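Local structure of acetyltransferase, GNAT family (Bacillus anthracis str. Sterne, 3FBU) at residues M140-Y145 / Y160-L165; K16-V21 / E42-F47; M1-E6 / Q105-Y110. The protein binds coenzyme A and, as a member of the GNAT family, probably transfers the acetyl group of acetyl-CoA to an amine substrate. All coordinates share one frame; numbering follows the deposited sequence.

Contact 1 of 3, residues M140-Y145 / Y160-L165; sequences MRREGY and YYYAIL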
# COMPACT_ATOMS: atom_id res chain seq x y z
N MET A 140 13.07 -13.72 5.97
CA MET A 140 13.03 -13.56 7.42
C MET A 140 11.74 -14.15 8.00
O MET A 140 10.69 -14.22 7.34
CB MET A 140 13.22 -12.08 7.83
CG MET A 140 14.45 -11.36 7.21
SD MET A 140 14.66 -9.59 7.79
CE MET A 140 15.53 -9.96 9.34
N ARG A 141 11.85 -14.62 9.25
CA ARG A 141 10.75 -15.22 9.96
C ARG A 141 10.27 -14.27 11.05
O ARG A 141 11.10 -13.72 11.77
CB ARG A 141 11.23 -16.47 10.66
CG ARG A 141 11.49 -17.66 9.78
CD ARG A 141 12.21 -18.78 10.53
NE ARG A 141 13.59 -18.41 10.85
CZ ARG A 141 13.98 -18.00 12.05
NH1 ARG A 141 13.13 -17.93 13.08
NH2 ARG A 141 15.24 -17.66 12.24
N ARG A 142 8.96 -14.14 11.20
CA ARG A 142 8.40 -13.38 12.32
C ARG A 142 8.58 -14.20 13.63
O ARG A 142 7.99 -15.29 13.79
CB ARG A 142 6.93 -12.99 12.10
CG ARG A 142 6.37 -12.20 13.24
CD ARG A 142 4.89 -11.82 13.08
NE ARG A 142 4.61 -11.17 11.81
CZ ARG A 142 3.37 -10.99 11.31
NH1 ARG A 142 2.29 -11.43 11.96
NH2 ARG A 142 3.21 -10.38 10.14
N GLU A 143 9.42 -13.69 14.52
CA GLU A 143 9.71 -14.35 15.80
C GLU A 143 9.00 -13.72 17.00
O GLU A 143 8.81 -14.36 18.06
CB GLU A 143 11.20 -14.32 16.04
CG GLU A 143 11.98 -15.26 15.14
CD GLU A 143 13.41 -15.42 15.61
OE1 GLU A 143 13.94 -14.47 16.21
OE2 GLU A 143 14.02 -16.49 15.37
N GLY A 144 8.58 -12.48 16.84
CA GLY A 144 7.93 -11.76 17.93
C GLY A 144 6.91 -10.73 17.53
O GLY A 144 6.98 -10.15 16.45
N TYR A 145 5.97 -10.50 18.45
CA TYR A 145 4.94 -9.47 18.30
C TYR A 145 4.78 -8.83 19.69
O TYR A 145 4.22 -9.43 20.59
CB TYR A 145 3.68 -10.10 17.79
CG TYR A 145 2.49 -9.20 17.58
CD1 TYR A 145 2.60 -7.80 17.61
CD2 TYR A 145 1.25 -9.75 17.35
CE1 TYR A 145 1.45 -6.98 17.43
CE2 TYR A 145 0.13 -8.96 17.15
CZ TYR A 145 0.24 -7.58 17.19
OH TYR A 145 -0.90 -6.81 16.98
N TYR A 160 6.60 -5.73 15.39
CA TYR A 160 6.95 -7.08 14.93
C TYR A 160 8.45 -7.22 14.90
O TYR A 160 9.15 -6.29 14.53
CB TYR A 160 6.48 -7.32 13.51
CG TYR A 160 5.00 -7.57 13.29
CD1 TYR A 160 4.20 -8.19 14.23
CD2 TYR A 160 4.43 -7.24 12.06
CE1 TYR A 160 2.85 -8.43 13.98
CE2 TYR A 160 3.11 -7.50 11.80
CZ TYR A 160 2.32 -8.08 12.76
OH TYR A 160 1.00 -8.33 12.47
N TYR A 161 8.94 -8.41 15.25
CA TYR A 161 10.34 -8.72 15.23
C TYR A 161 10.57 -9.92 14.30
O TYR A 161 9.98 -10.99 14.50
CB TYR A 161 10.73 -9.09 16.65
CG TYR A 161 12.17 -9.22 16.94
CD1 TYR A 161 12.84 -8.27 17.72
CD2 TYR A 161 12.89 -10.35 16.51
CE1 TYR A 161 14.17 -8.46 18.04
CE2 TYR A 161 14.21 -10.52 16.82
CZ TYR A 161 14.84 -9.57 17.60
OH TYR A 161 16.17 -9.79 17.89
N TYR A 162 11.40 -9.70 13.31
CA TYR A 162 11.78 -10.71 12.33
C TYR A 162 13.25 -11.07 12.44
O TYR A 162 14.07 -10.24 12.86
CB TYR A 162 11.51 -10.18 10.92
CG TYR A 162 10.08 -10.25 10.48
CD1 TYR A 162 9.14 -9.35 10.97
CD2 TYR A 162 9.63 -11.25 9.60
CE1 TYR A 162 7.84 -9.41 10.57
CE2 TYR A 162 8.32 -11.30 9.20
CZ TYR A 162 7.43 -10.38 9.70
OH TYR A 162 6.09 -10.38 9.35
N ALA A 163 13.60 -12.30 12.04
CA ALA A 163 14.98 -12.74 12.09
C ALA A 163 15.28 -13.74 10.98
O ALA A 163 14.39 -14.47 10.51
CB ALA A 163 15.31 -13.37 13.45
N ILE A 164 16.55 -13.77 10.61
CA ILE A 164 17.07 -14.81 9.72
C ILE A 164 18.42 -15.28 10.20
O ILE A 164 19.25 -14.48 10.68
CB ILE A 164 17.07 -14.33 8.26
CG1 ILE A 164 17.41 -15.48 7.30
CG2 ILE A 164 18.06 -13.12 8.05
CD1 ILE A 164 17.18 -15.10 5.78
N LEU A 165 18.64 -16.58 10.08
CA LEU A 165 19.86 -17.23 10.53
C LEU A 165 20.78 -17.60 9.35
O LEU A 165 20.32 -17.76 8.23
CB LEU A 165 19.51 -18.48 11.31
CG LEU A 165 18.92 -18.28 12.71
CD1 LEU A 165 18.23 -19.53 13.20
CD2 LEU A 165 20.03 -17.86 13.68
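With CG anti to the backbone N (chi1 -179°) and a bend at chi3, Arg142 runs out over the ring of Tyr162 and then lays its guanidinium on Tyr160, whose own CG stands beside its backbone N (chi1 -76°) and leans the ring toward the neighbouring strand. The two flat groups are nearly parallel, planes 12° apart, and Arg142 CZ sits 3.6 Å from the centroid of the Tyr160 ring in a stacked cation-pi contact. The guanidinium edge is used as well: Arg142 NE and NH2 both donate, nearly in plane, to Tyr162 OH, each at 3.0 Å. Further back, Arg142 CB makes a CH-pi contact with the face of the Tyr162 ring, so one arginine spans two tyrosines. Tyr160 also turns its edge to the face of Tyr145, T-shaped, with Tyr160 CE1 3.7 Å from Tyr145 CG. These strands form the C-terminal antiparallel hairpin of the GNAT fold, 141-152 and 155-165, and a classic beta bulge interrupts their ladder. At the bulge Tyr161 O accepts from Glu143 N at 2.8 Å, nearly along the carbonyl axis, and from Gly144 N at 3.1 Å on an in-plane lone pair. On the sheet face bearing Ala163, Arg141 NH1 bonds Glu143 OE2 at 2.8 Å in a salt bridge, while Glu143 OE1 makes another to Arg119 and Arg141 NE one to Glu168. The carboxylate of Glu143 lies over Ala163, its OE1 3.3 Å from Ala163 CB. Helix 129-137 packs on Tyr162, on the face of Arg142 and Tyr160, and also on Met140; its Glu136 OE2 is hydrogen-bonded to Tyr162 OH.

Contact 2 of 3, residues K16-V21 / E42-F47; sequences KDWEAV and EDTRNF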
# COMPACT_ATOMS: atom_id res chain seq x y z
N LYS A 16 28.01 14.55 -1.13
CA LYS A 16 27.08 15.08 -2.10
C LYS A 16 25.81 14.25 -2.27
O LYS A 16 24.90 14.68 -2.89
CB LYS A 16 27.71 15.37 -3.44
CG LYS A 16 28.27 14.29 -4.14
CD LYS A 16 28.84 14.89 -5.42
CE LYS A 16 29.96 14.07 -5.93
NZ LYS A 16 30.16 14.07 -7.37
N ASP A 17 25.76 13.06 -1.69
CA ASP A 17 24.51 12.32 -1.67
C ASP A 17 23.39 12.98 -0.87
O ASP A 17 22.28 12.60 -1.02
CB ASP A 17 24.72 10.92 -1.11
CG ASP A 17 25.64 10.06 -1.94
OD1 ASP A 17 25.61 10.14 -3.15
OD2 ASP A 17 26.37 9.30 -1.36
N TRP A 18 23.68 13.92 0.02
CA TRP A 18 22.68 14.42 0.97
C TRP A 18 21.41 14.97 0.32
O TRP A 18 20.31 14.75 0.82
CB TRP A 18 23.29 15.40 1.98
CG TRP A 18 23.46 16.80 1.54
CD1 TRP A 18 24.61 17.37 1.07
CD2 TRP A 18 22.49 17.84 1.61
NE1 TRP A 18 24.41 18.69 0.80
CE2 TRP A 18 23.11 19.01 1.12
CE3 TRP A 18 21.14 17.89 1.99
CZ2 TRP A 18 22.42 20.22 1.01
CZ3 TRP A 18 20.46 19.08 1.88
CH2 TRP A 18 21.11 20.24 1.39
N GLU A 19 21.55 15.66 -0.81
CA GLU A 19 20.37 16.25 -1.47
C GLU A 19 19.37 15.20 -1.95
O GLU A 19 18.17 15.36 -1.76
CB GLU A 19 20.77 17.22 -2.60
CG GLU A 19 21.18 18.60 -2.06
CD GLU A 19 21.37 19.67 -3.13
OE1 GLU A 19 21.09 19.40 -4.32
OE2 GLU A 19 21.82 20.79 -2.77
N ALA A 20 19.87 14.12 -2.53
CA ALA A 20 19.03 12.99 -2.98
C ALA A 20 18.40 12.27 -1.79
O ALA A 20 17.25 11.81 -1.84
CB ALA A 20 19.88 12.02 -3.81
N VAL A 21 19.14 12.17 -0.70
CA VAL A 21 18.56 11.58 0.52
C VAL A 21 17.46 12.48 1.08
O VAL A 21 16.38 11.99 1.46
CB VAL A 21 19.65 11.31 1.57
CG1 VAL A 21 19.03 10.91 2.96
CG2 VAL A 21 20.57 10.23 1.05
N GLU A 42 19.62 20.45 7.62
CA GLU A 42 20.75 20.21 8.53
C GLU A 42 20.75 18.77 9.08
O GLU A 42 21.81 18.18 9.24
CB GLU A 42 20.79 21.20 9.70
CG GLU A 42 21.93 20.89 10.70
CD GLU A 42 22.46 22.09 11.50
OE1 GLU A 42 22.40 23.24 10.98
OE2 GLU A 42 22.96 21.89 12.64
N ASP A 43 19.57 18.23 9.37
CA ASP A 43 19.44 16.84 9.87
C ASP A 43 19.97 15.87 8.84
O ASP A 43 20.75 14.97 9.16
CB ASP A 43 17.98 16.48 10.15
CG ASP A 43 17.42 17.15 11.40
OD1 ASP A 43 18.22 17.49 12.30
OD2 ASP A 43 16.16 17.27 11.49
N THR A 44 19.54 16.04 7.58
CA THR A 44 20.03 15.16 6.52
C THR A 44 21.54 15.27 6.32
O THR A 44 22.22 14.25 6.20
CB THR A 44 19.29 15.35 5.22
OG1 THR A 44 17.87 15.22 5.45
CG2 THR A 44 19.76 14.28 4.16
N ARG A 45 22.08 16.48 6.25
CA ARG A 45 23.54 16.66 6.15
C ARG A 45 24.30 15.97 7.30
O ARG A 45 25.34 15.31 7.09
CB ARG A 45 23.88 18.15 6.05
CG ARG A 45 23.52 18.81 4.70
CD ARG A 45 24.06 20.26 4.63
NE ARG A 45 23.37 21.13 5.59
CZ ARG A 45 22.42 22.03 5.30
NH1 ARG A 45 22.01 22.27 4.04
NH2 ARG A 45 21.89 22.75 6.30
N ASN A 46 23.77 16.14 8.51
CA ASN A 46 24.37 15.51 9.69
C ASN A 46 24.34 13.98 9.55
O ASN A 46 25.32 13.30 9.83
CB ASN A 46 23.59 15.91 10.96
CG ASN A 46 23.84 17.36 11.40
OD1 ASN A 46 24.81 18.00 11.02
ND2 ASN A 46 22.93 17.85 12.26
N PHE A 47 23.21 13.45 9.13
CA PHE A 47 23.02 12.00 8.94
C PHE A 47 24.04 11.45 7.94
O PHE A 47 24.73 10.47 8.22
CB PHE A 47 21.59 11.75 8.49
CG PHE A 47 21.33 10.34 8.04
CD1 PHE A 47 21.26 9.31 8.95
CD2 PHE A 47 21.12 10.06 6.70
CE1 PHE A 47 21.00 7.99 8.51
CE2 PHE A 47 20.88 8.77 6.28
CZ PHE A 47 20.81 7.73 7.19
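The helix 18-25 and helix 41-50 meet here, the two helices that follow strand 8-10 and precede strand 58-63 in the chain, in the N-terminal half of the GNAT fold, and Trp18 and Arg45 form the main touch between them. The indole and the arginine chain lie side by side and point the same way. Arg45 CG rests over the middle of the indole, 3.4 Å from Trp18 CD2 and 3.6 Å from the centroid of the five-membered ring, a CH-pi contact. A bend at chi3 (-66°) then turns the guanidinium above the six-membered ring, with Arg45 CZ 4.9 Å from its centroid. The guanidinium does not lie flat, since its plane stands 75° from the indole, and the tip that reaches the ring is NH1, 3.5 Å from Trp18 CH2. The opposite indole face is met by Glu19 CG. Deeper between the helices, Thr44 turns its methyl inward: CG2 approaches Trp18 O at 3.4 Å and Val21 CG1 at 3.7 Å. Val21 CG1 also touches Phe47 CE2, loosely, at 4.4 Å. The hydroxyl of Thr44 is turned to helix 18-25 further along, where OG1 is hydrogen-bonded to His22 and Thr25. Leu69 of strand 68-79 packs against Val21 from the sheet side. Across these segments the contact is apolar packing plus a cation-pi contact; with CZ so far from the ring and the guanidinium steeply tilted, the cation-pi term is probably modest and dispersion probably dominates.

Contact 3 of 3, residues M1-E6 / Q105-Y110; sequences MFIKAE and QATLKY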
# COMPACT_ATOMS: atom_id res chain seq x y z
N MET A 1 30.61 -1.64 3.06
CA MET A 1 29.90 -2.46 2.04
C MET A 1 30.14 -1.86 0.66
O MET A 1 30.05 -0.65 0.49
CB MET A 1 28.38 -2.49 2.33
CG MET A 1 27.96 -3.25 3.61
SD MET A 1 26.18 -3.19 3.97
CE MET A 1 25.49 -4.27 2.72
N PHE A 2 30.50 -2.72 -0.30
CA PHE A 2 30.21 -2.46 -1.72
C PHE A 2 29.60 -3.73 -2.28
O PHE A 2 30.24 -4.77 -2.31
CB PHE A 2 31.42 -2.08 -2.55
CG PHE A 2 31.07 -1.75 -3.97
CD1 PHE A 2 31.00 -2.75 -4.93
CD2 PHE A 2 30.77 -0.45 -4.35
CE1 PHE A 2 30.65 -2.46 -6.23
CE2 PHE A 2 30.44 -0.15 -5.65
CZ PHE A 2 30.37 -1.15 -6.60
N ILE A 3 28.36 -3.62 -2.71
CA ILE A 3 27.55 -4.78 -3.07
C ILE A 3 26.95 -4.48 -4.43
O ILE A 3 26.39 -3.41 -4.65
CB ILE A 3 26.42 -5.02 -2.01
CG1 ILE A 3 27.01 -5.23 -0.61
CG2 ILE A 3 25.56 -6.21 -2.39
CD1 ILE A 3 25.95 -5.28 0.51
N LYS A 4 27.08 -5.42 -5.36
CA LYS A 4 26.46 -5.29 -6.67
C LYS A 4 25.29 -6.27 -6.70
O LYS A 4 25.47 -7.45 -6.45
CB LYS A 4 27.46 -5.61 -7.80
CG LYS A 4 28.60 -4.59 -7.93
CD LYS A 4 29.61 -4.95 -9.06
CE LYS A 4 30.73 -3.89 -9.19
NZ LYS A 4 31.75 -4.19 -10.24
N ALA A 5 24.11 -5.77 -7.01
CA ALA A 5 22.97 -6.64 -7.30
C ALA A 5 22.65 -6.58 -8.81
O ALA A 5 23.44 -6.06 -9.60
CB ALA A 5 21.75 -6.23 -6.45
N GLU A 6 21.51 -7.13 -9.20
CA GLU A 6 21.04 -7.09 -10.58
C GLU A 6 20.86 -5.67 -11.15
O GLU A 6 21.45 -5.33 -12.17
CB GLU A 6 19.73 -7.88 -10.69
CG GLU A 6 19.94 -9.39 -10.71
CD GLU A 6 18.65 -10.22 -10.63
OE1 GLU A 6 17.54 -9.65 -10.42
OE2 GLU A 6 18.76 -11.47 -10.79
N GLN A 105 18.07 -8.18 0.24
CA GLN A 105 18.52 -9.55 -0.05
C GLN A 105 20.05 -9.60 -0.23
O GLN A 105 20.74 -10.44 0.35
CB GLN A 105 17.80 -10.13 -1.29
CG GLN A 105 18.08 -11.62 -1.62
CD GLN A 105 17.20 -12.16 -2.75
OE1 GLN A 105 16.29 -11.47 -3.26
NE2 GLN A 105 17.46 -13.42 -3.16
N ALA A 106 20.55 -8.67 -1.03
CA ALA A 106 21.98 -8.52 -1.29
C ALA A 106 22.78 -8.23 -0.02
O ALA A 106 23.88 -8.73 0.15
CB ALA A 106 22.20 -7.42 -2.33
N THR A 107 22.22 -7.41 0.87
CA THR A 107 22.86 -7.11 2.14
C THR A 107 22.95 -8.34 3.05
O THR A 107 23.99 -8.61 3.61
CB THR A 107 22.13 -5.94 2.85
OG1 THR A 107 22.07 -4.81 1.96
CG2 THR A 107 22.84 -5.54 4.17
N LEU A 108 21.86 -9.12 3.16
CA LEU A 108 21.88 -10.36 3.94
C LEU A 108 22.98 -11.28 3.43
O LEU A 108 23.73 -11.84 4.21
CB LEU A 108 20.52 -11.09 3.87
CG LEU A 108 19.28 -10.42 4.44
CD1 LEU A 108 18.02 -11.26 4.19
CD2 LEU A 108 19.42 -10.07 5.91
N LYS A 109 23.06 -11.44 2.12
CA LYS A 109 24.05 -12.30 1.49
C LYS A 109 25.47 -11.89 1.84
O LYS A 109 26.31 -12.71 2.22
CB LYS A 109 23.86 -12.27 -0.04
CG LYS A 109 22.57 -12.88 -0.54
CD LYS A 109 22.40 -12.80 -2.11
CE LYS A 109 21.11 -13.44 -2.66
NZ LYS A 109 20.94 -13.34 -4.17
N TYR A 110 25.73 -10.59 1.73
CA TYR A 110 27.00 -10.00 2.15
C TYR A 110 27.27 -10.24 3.63
O TYR A 110 28.36 -10.67 3.99
CB TYR A 110 27.00 -8.52 1.86
CG TYR A 110 28.30 -7.79 2.15
CD1 TYR A 110 29.35 -7.81 1.24
CD2 TYR A 110 28.46 -7.07 3.32
CE1 TYR A 110 30.54 -7.13 1.50
CE2 TYR A 110 29.65 -6.38 3.58
CZ TYR A 110 30.67 -6.42 2.67
OH TYR A 110 31.83 -5.74 2.93
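Ile3, on the short edge strand 3-4 of the GNAT sheet, points its side chain at helix 99-114, which packs against the sheet. From CB the chain divides. The CG2 branch, anti to the backbone N, goes to Ala106, its methyl 3.6 Å from Ala106 CB. The other branch heads for Tyr110: Ile3 CG1 lies 3.9 Å from Tyr110 CD1, and Ile3 CD1 at the tip is modelled 3.7 Å from Tyr110 CB. That last distance needs caution, because Ile3 CD1 and Met1 CE stand too close in the model and the placing of both ends is uncertain. The isoleucine thus straddles one helical turn, touching Ala106 with one arm and Tyr110, four residues later, with the other. Ala5, two residues along on the same side, adds a looser methyl contact, its CB 4.3 Å from Ala106 CB. Met1 comes to the far part of the tyrosine. Its CG touches Tyr110 CE2 at 3.6 Å, and the sulfur makes an oblique Met-aromatic contact, Met1 SD lying 5.4 Å from the ring centroid. Ile10 of strand 8-10 packs on Ile3 and Thr107, and Phe75 of strand 68-79 touches Met1 and Thr107, tying strand and helix to other strands of the sheet. The hydroxyl of Thr107 turns back into its own helix, where OG1 is hydrogen-bonded to Ala103 O.

Starting at the N terminus, residues 1-6 lay down the first edge strand, and contact 3 closes only when the chain returns as helix 99-114, a loop of nearly a hundred residues. Nested inside that loop, contact 2 brings helix 18-25 against helix 41-50; its nearest atoms stay about 11 Å from contact 3. Contact 1 follows both in series, folding the last two strands into a hairpin at the other edge of the sheet. Contacts 1 and 3 meet through Leu108 of helix 99-114, whose CD2 lies 4.0 Å from Ile164 CG2. Contacts 1 and 2 lie on opposite sides of the chain's centre, their own centres about 31 Å apart.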